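Local atomic coordinates of salmonella typhimurium DB7155 bacteriophage DET7 tailspike (Bacteriophage, PDB entry 2V5I), a protein that probably binds and hydrolyses the O-antigen polysaccharide of Salmonella as the trimeric receptor-binding tailspike of phage Det7. Residues A[73-84]-A[155-166]. Residues are numbered along the deposited sequence; the frame is centred on the assembly and turned at random.
Sequences GALIFNNMGPGS and AATLDIRSASRV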
loop_
_atom_site.group_PDB
_atom_site.type_symbol
_atom_site.label_atom_id
_atom_site.label_comp_id
_atom_site.label_asym_id
_atom_site.label_seq_id
_atom_site.Cartn_x
_atom_site.Cartn_y
_atom_site.Cartn_z
ATOM N N GLY A 73 37.723 0.444 -16.426
ATOM C CA GLY A 73 38.043 -0.862 -15.835
ATOM C C GLY A 73 37.780 -0.900 -14.338
ATOM O O GLY A 73 37.102 -0.038 -13.801
ATOM N N ALA A 74 38.449 -1.826 -13.649
ATOM C CA ALA A 74 38.138 -2.110 -12.256
ATOM C C ALA A 74 39.216 -1.571 -11.304
ATOM O O ALA A 74 40.443 -1.732 -11.549
ATOM C CB ALA A 74 38.000 -3.621 -12.054
ATOM N N LEU A 75 38.755 -0.890 -10.252
ATOM C CA LEU A 75 39.550 -0.554 -9.084
ATOM C C LEU A 75 39.159 -1.568 -8.027
ATOM O O LEU A 75 37.990 -1.661 -7.665
ATOM C CB LEU A 75 39.244 0.869 -8.644
ATOM C CG LEU A 75 39.936 1.388 -7.401
ATOM C CD1 LEU A 75 41.490 1.282 -7.537
ATOM C CD2 LEU A 75 39.478 2.786 -7.067
ATOM N N ILE A 76 40.118 -2.402 -7.600
ATOM C CA ILE A 76 39.846 -3.601 -6.781
ATOM C C ILE A 76 40.283 -3.396 -5.341
ATOM O O ILE A 76 41.445 -3.112 -5.097
ATOM C CB ILE A 76 40.554 -4.851 -7.354
ATOM C CG1 ILE A 76 40.117 -5.075 -8.795
ATOM C CG2 ILE A 76 40.311 -6.088 -6.436
ATOM C CD1 ILE A 76 41.029 -6.008 -9.587
ATOM N N PHE A 77 39.348 -3.610 -4.407
ATOM C CA PHE A 77 39.592 -3.445 -2.964
ATOM C C PHE A 77 39.548 -4.830 -2.308
ATOM O O PHE A 77 38.478 -5.466 -2.190
ATOM C CB PHE A 77 38.528 -2.562 -2.290
ATOM C CG PHE A 77 38.648 -1.052 -2.548
ATOM C CD1 PHE A 77 39.553 -0.516 -3.449
ATOM C CD2 PHE A 77 37.824 -0.161 -1.856
ATOM C CE1 PHE A 77 39.629 0.889 -3.624
ATOM C CE2 PHE A 77 37.905 1.183 -2.012
ATOM C CZ PHE A 77 38.795 1.724 -2.910
ATOM N N ASN A 78 40.733 -5.296 -1.847
ATOM C CA ASN A 78 40.917 -6.583 -1.194
ATOM C C ASN A 78 41.170 -6.452 0.284
ATOM O O ASN A 78 41.743 -5.458 0.751
ATOM C CB ASN A 78 42.158 -7.277 -1.785
ATOM C CG ASN A 78 42.017 -7.617 -3.249
ATOM O OD1 ASN A 78 41.121 -8.335 -3.637
ATOM N ND2 ASN A 78 42.928 -7.096 -4.076
ATOM N N ASN A 79 40.721 -7.462 1.033
ATOM C CA ASN A 79 40.958 -7.566 2.466
ATOM C C ASN A 79 40.461 -6.384 3.296
ATOM O O ASN A 79 41.047 -6.035 4.312
ATOM C CB ASN A 79 42.441 -7.817 2.717
ATOM C CG ASN A 79 42.947 -9.029 2.012
ATOM O OD1 ASN A 79 42.287 -10.079 1.999
ATOM N ND2 ASN A 79 44.139 -8.917 1.433
ATOM N N MET A 80 39.314 -5.806 2.911
ATOM C CA MET A 80 38.667 -4.838 3.797
ATOM C C MET A 80 38.191 -5.504 5.072
ATOM O O MET A 80 37.604 -6.576 5.042
ATOM C CB MET A 80 37.471 -4.185 3.124
ATOM C CG MET A 80 37.843 -3.408 1.827
ATOM S SD MET A 80 36.514 -2.354 1.167
ATOM C CE MET A 80 36.625 -1.000 2.306
ATOM N N GLY A 81 38.387 -4.810 6.191
ATOM C CA GLY A 81 37.908 -5.320 7.467
ATOM C C GLY A 81 36.427 -5.174 7.617
ATOM O O GLY A 81 35.792 -4.295 7.020
ATOM N N PRO A 82 35.834 -6.024 8.436
ATOM C CA PRO A 82 34.408 -5.983 8.572
ATOM C C PRO A 82 33.950 -4.757 9.267
ATOM O O PRO A 82 34.546 -4.375 10.268
ATOM C CB PRO A 82 34.091 -7.234 9.399
ATOM C CG PRO A 82 35.376 -7.575 10.073
ATOM C CD PRO A 82 36.475 -7.080 9.226
ATOM N N GLY A 83 32.877 -4.152 8.759
ATOM C CA GLY A 83 32.396 -2.920 9.344
ATOM C C GLY A 83 32.969 -1.682 8.693
ATOM O O GLY A 83 32.704 -0.595 9.122
ATOM N N SER A 84 33.794 -1.856 7.668
ATOM C CA SER A 84 34.312 -0.691 6.968
ATOM C C SER A 84 33.146 0.089 6.310
ATOM O O SER A 84 32.170 -0.519 5.900
ATOM C CB SER A 84 35.334 -1.107 5.897
ATOM O OG SER A 84 36.524 -1.670 6.487
ATOM N N ALA A 155 33.206 0.988 -18.352
ATOM C CA ALA A 155 32.654 1.280 -17.025
ATOM C C ALA A 155 33.791 1.523 -16.098
ATOM O O ALA A 155 34.867 0.877 -16.234
ATOM C CB ALA A 155 31.813 0.155 -16.529
ATOM N N ALA A 156 33.623 2.449 -15.169
ATOM C CA ALA A 156 34.526 2.554 -14.010
ATOM C C ALA A 156 33.915 1.723 -12.875
ATOM O O ALA A 156 32.923 2.130 -12.333
ATOM C CB ALA A 156 34.647 3.969 -13.525
ATOM N N THR A 157 34.561 0.619 -12.539
ATOM C CA THR A 157 34.000 -0.349 -11.588
ATOM C C THR A 157 34.773 -0.305 -10.271
ATOM O O THR A 157 35.995 -0.487 -10.259
ATOM C CB THR A 157 34.029 -1.779 -12.145
ATOM O OG1 THR A 157 33.262 -1.837 -13.349
ATOM C CG2 THR A 157 33.432 -2.782 -11.094
ATOM N N LEU A 158 34.032 -0.123 -9.176
ATOM C CA LEU A 158 34.571 -0.405 -7.832
ATOM C C LEU A 158 34.264 -1.854 -7.489
ATOM O O LEU A 158 33.113 -2.219 -7.353
ATOM C CB LEU A 158 34.034 0.535 -6.745
ATOM C CG LEU A 158 34.766 0.391 -5.413
ATOM C CD1 LEU A 158 36.228 0.719 -5.534
ATOM C CD2 LEU A 158 34.098 1.307 -4.431
ATOM N N ASP A 159 35.304 -2.681 -7.354
ATOM C CA ASP A 159 35.190 -4.155 -7.230
ATOM C C ASP A 159 35.659 -4.492 -5.810
ATOM O O ASP A 159 36.854 -4.511 -5.530
ATOM C CB ASP A 159 36.034 -4.818 -8.347
ATOM C CG ASP A 159 35.980 -6.327 -8.356
ATOM O OD1 ASP A 159 35.652 -6.934 -7.312
ATOM O OD2 ASP A 159 36.277 -6.908 -9.454
ATOM N N ILE A 160 34.709 -4.786 -4.926
ATOM C CA ILE A 160 35.004 -5.146 -3.530
ATOM C C ILE A 160 34.942 -6.661 -3.400
ATOM O O ILE A 160 33.965 -7.288 -3.782
ATOM C CB ILE A 160 34.027 -4.432 -2.598
ATOM C CG1 ILE A 160 34.307 -2.909 -2.668
ATOM C CG2 ILE A 160 34.193 -4.969 -1.177
ATOM C CD1 ILE A 160 33.394 -2.122 -1.890
ATOM N N ARG A 161 36.035 -7.273 -2.917
ATOM C CA ARG A 161 36.199 -8.724 -2.981
ATOM C C ARG A 161 36.247 -9.389 -1.606
ATOM O O ARG A 161 36.932 -8.918 -0.702
ATOM C CB ARG A 161 37.503 -9.044 -3.728
ATOM C CG ARG A 161 37.364 -8.666 -5.136
ATOM C CD ARG A 161 38.397 -9.178 -5.996
ATOM N NE ARG A 161 38.133 -8.731 -7.341
ATOM C CZ ARG A 161 38.923 -8.984 -8.381
ATOM N NH1 ARG A 161 40.031 -9.710 -8.205
ATOM N NH2 ARG A 161 38.604 -8.508 -9.590
ATOM N N SER A 162 35.424 -10.415 -1.430
ATOM C CA SER A 162 35.400 -11.231 -0.206
ATOM C C SER A 162 35.375 -10.453 1.107
ATOM O O SER A 162 36.164 -10.717 2.032
ATOM C CB SER A 162 36.572 -12.225 -0.230
ATOM O OG SER A 162 36.494 -13.085 -1.366
ATOM N N ALA A 163 34.445 -9.526 1.198
ATOM C CA ALA A 163 34.273 -8.695 2.386
ATOM C C ALA A 163 32.970 -9.076 3.116
ATOM O O ALA A 163 32.074 -9.699 2.553
ATOM C CB ALA A 163 34.252 -7.239 2.006
ATOM N N SER A 164 32.887 -8.665 4.364
ATOM C CA SER A 164 31.698 -8.874 5.181
ATOM C C SER A 164 31.355 -7.558 5.859
ATOM O O SER A 164 32.256 -6.877 6.381
ATOM C CB SER A 164 32.001 -9.962 6.214
ATOM O OG SER A 164 30.980 -10.011 7.158
ATOM N N ARG A 165 30.068 -7.188 5.877
ATOM C CA ARG A 165 29.583 -6.000 6.613
ATOM C C ARG A 165 30.282 -4.721 6.182
ATOM O O ARG A 165 30.787 -3.945 7.030
ATOM C CB ARG A 165 29.747 -6.202 8.143
ATOM C CG ARG A 165 29.178 -7.484 8.686
ATOM C CD ARG A 165 27.909 -7.339 9.490
ATOM N NE ARG A 165 27.515 -8.666 10.011
ATOM C CZ ARG A 165 26.275 -9.070 10.310
ATOM N NH1 ARG A 165 25.228 -8.271 10.168
ATOM N NH2 ARG A 165 26.085 -10.307 10.757
ATOM N N VAL A 166 30.451 -4.555 4.894
ATOM C CA VAL A 166 30.965 -3.315 4.332
ATOM C C VAL A 166 29.774 -2.572 3.791
ATOM O O VAL A 166 28.919 -3.169 3.125
ATOM C CB VAL A 166 32.019 -3.546 3.271
ATOM C CG1 VAL A 166 32.383 -2.236 2.494
ATOM C CG2 VAL A 166 33.229 -4.200 3.874
HETATM O O HOH W 1 37.676 -6.417 0.436
HETATM O O HOH W 2 41.398 -10.587 -5.667
HETATM O O HOH W 3 39.413 -9.833 0.144
HETATM O O HOH W 4 35.294 -7.908 5.753
HETATM O O HOH W 5 38.013 -8.890 3.456
HETATM O O HOH W 6 29.864 -1.292 7.752
#
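R161 turns its CG anti to its carbonyl carbon (chi1 -68°) and then runs extended to NE, which lays its guanidinium against the I76 side chain. D159 lies on the same face of the sheet as I76, and its CG, anti to the backbone N (chi1 -179°), carries the carboxylate to the R161 guanidinium. The two charges meet side-on: R161 NE binds D159 OD1 at 3.1 Å, and R161 NH2 binds D159 OD2 at 2.8 Å. The carboxylate sits at the guanidinium edge, yet both bonds leave it from above its own plane. I76 covers one guanidinium face; CG2 lies 3.5 Å from R161 NE and CD1 reaches NH2. Water 2 joins R161 NH1 to N78 OD1. R181 of the next strand, 176-181, forms a second salt bridge with D159 OD2.

The opposite face is apolar. L158 places CD1 over the centre of the F77 ring, 3.8 Å from its centroid, as a CH-pi contact. The same methyl touches L75 CD2. I160 continues this row towards M80, whose SD lies 4.2 Å from I160 CG2. I86 and M91 of strand 85-92 also pack here.

Between the faces, strands 73-78 and 156-161 pair in parallel, with six backbone hydrogen bonds from A155 to R161. They belong to successive rungs of the parallel beta-helix of the P22 tailspike family. Beyond F77 the chains part and waters take over. Water 1 links F77 O, M80 N and R161 O; water 4 links M80 O to S164 N. A type II turn, G81 to S84, then returns a weak bond from G83 N to R165 O, 2.7 Å long.

With two arginines on D159, its carboxylate is probably kept ionised, and the doubly gripped guanidinium should have little freedom to rotate.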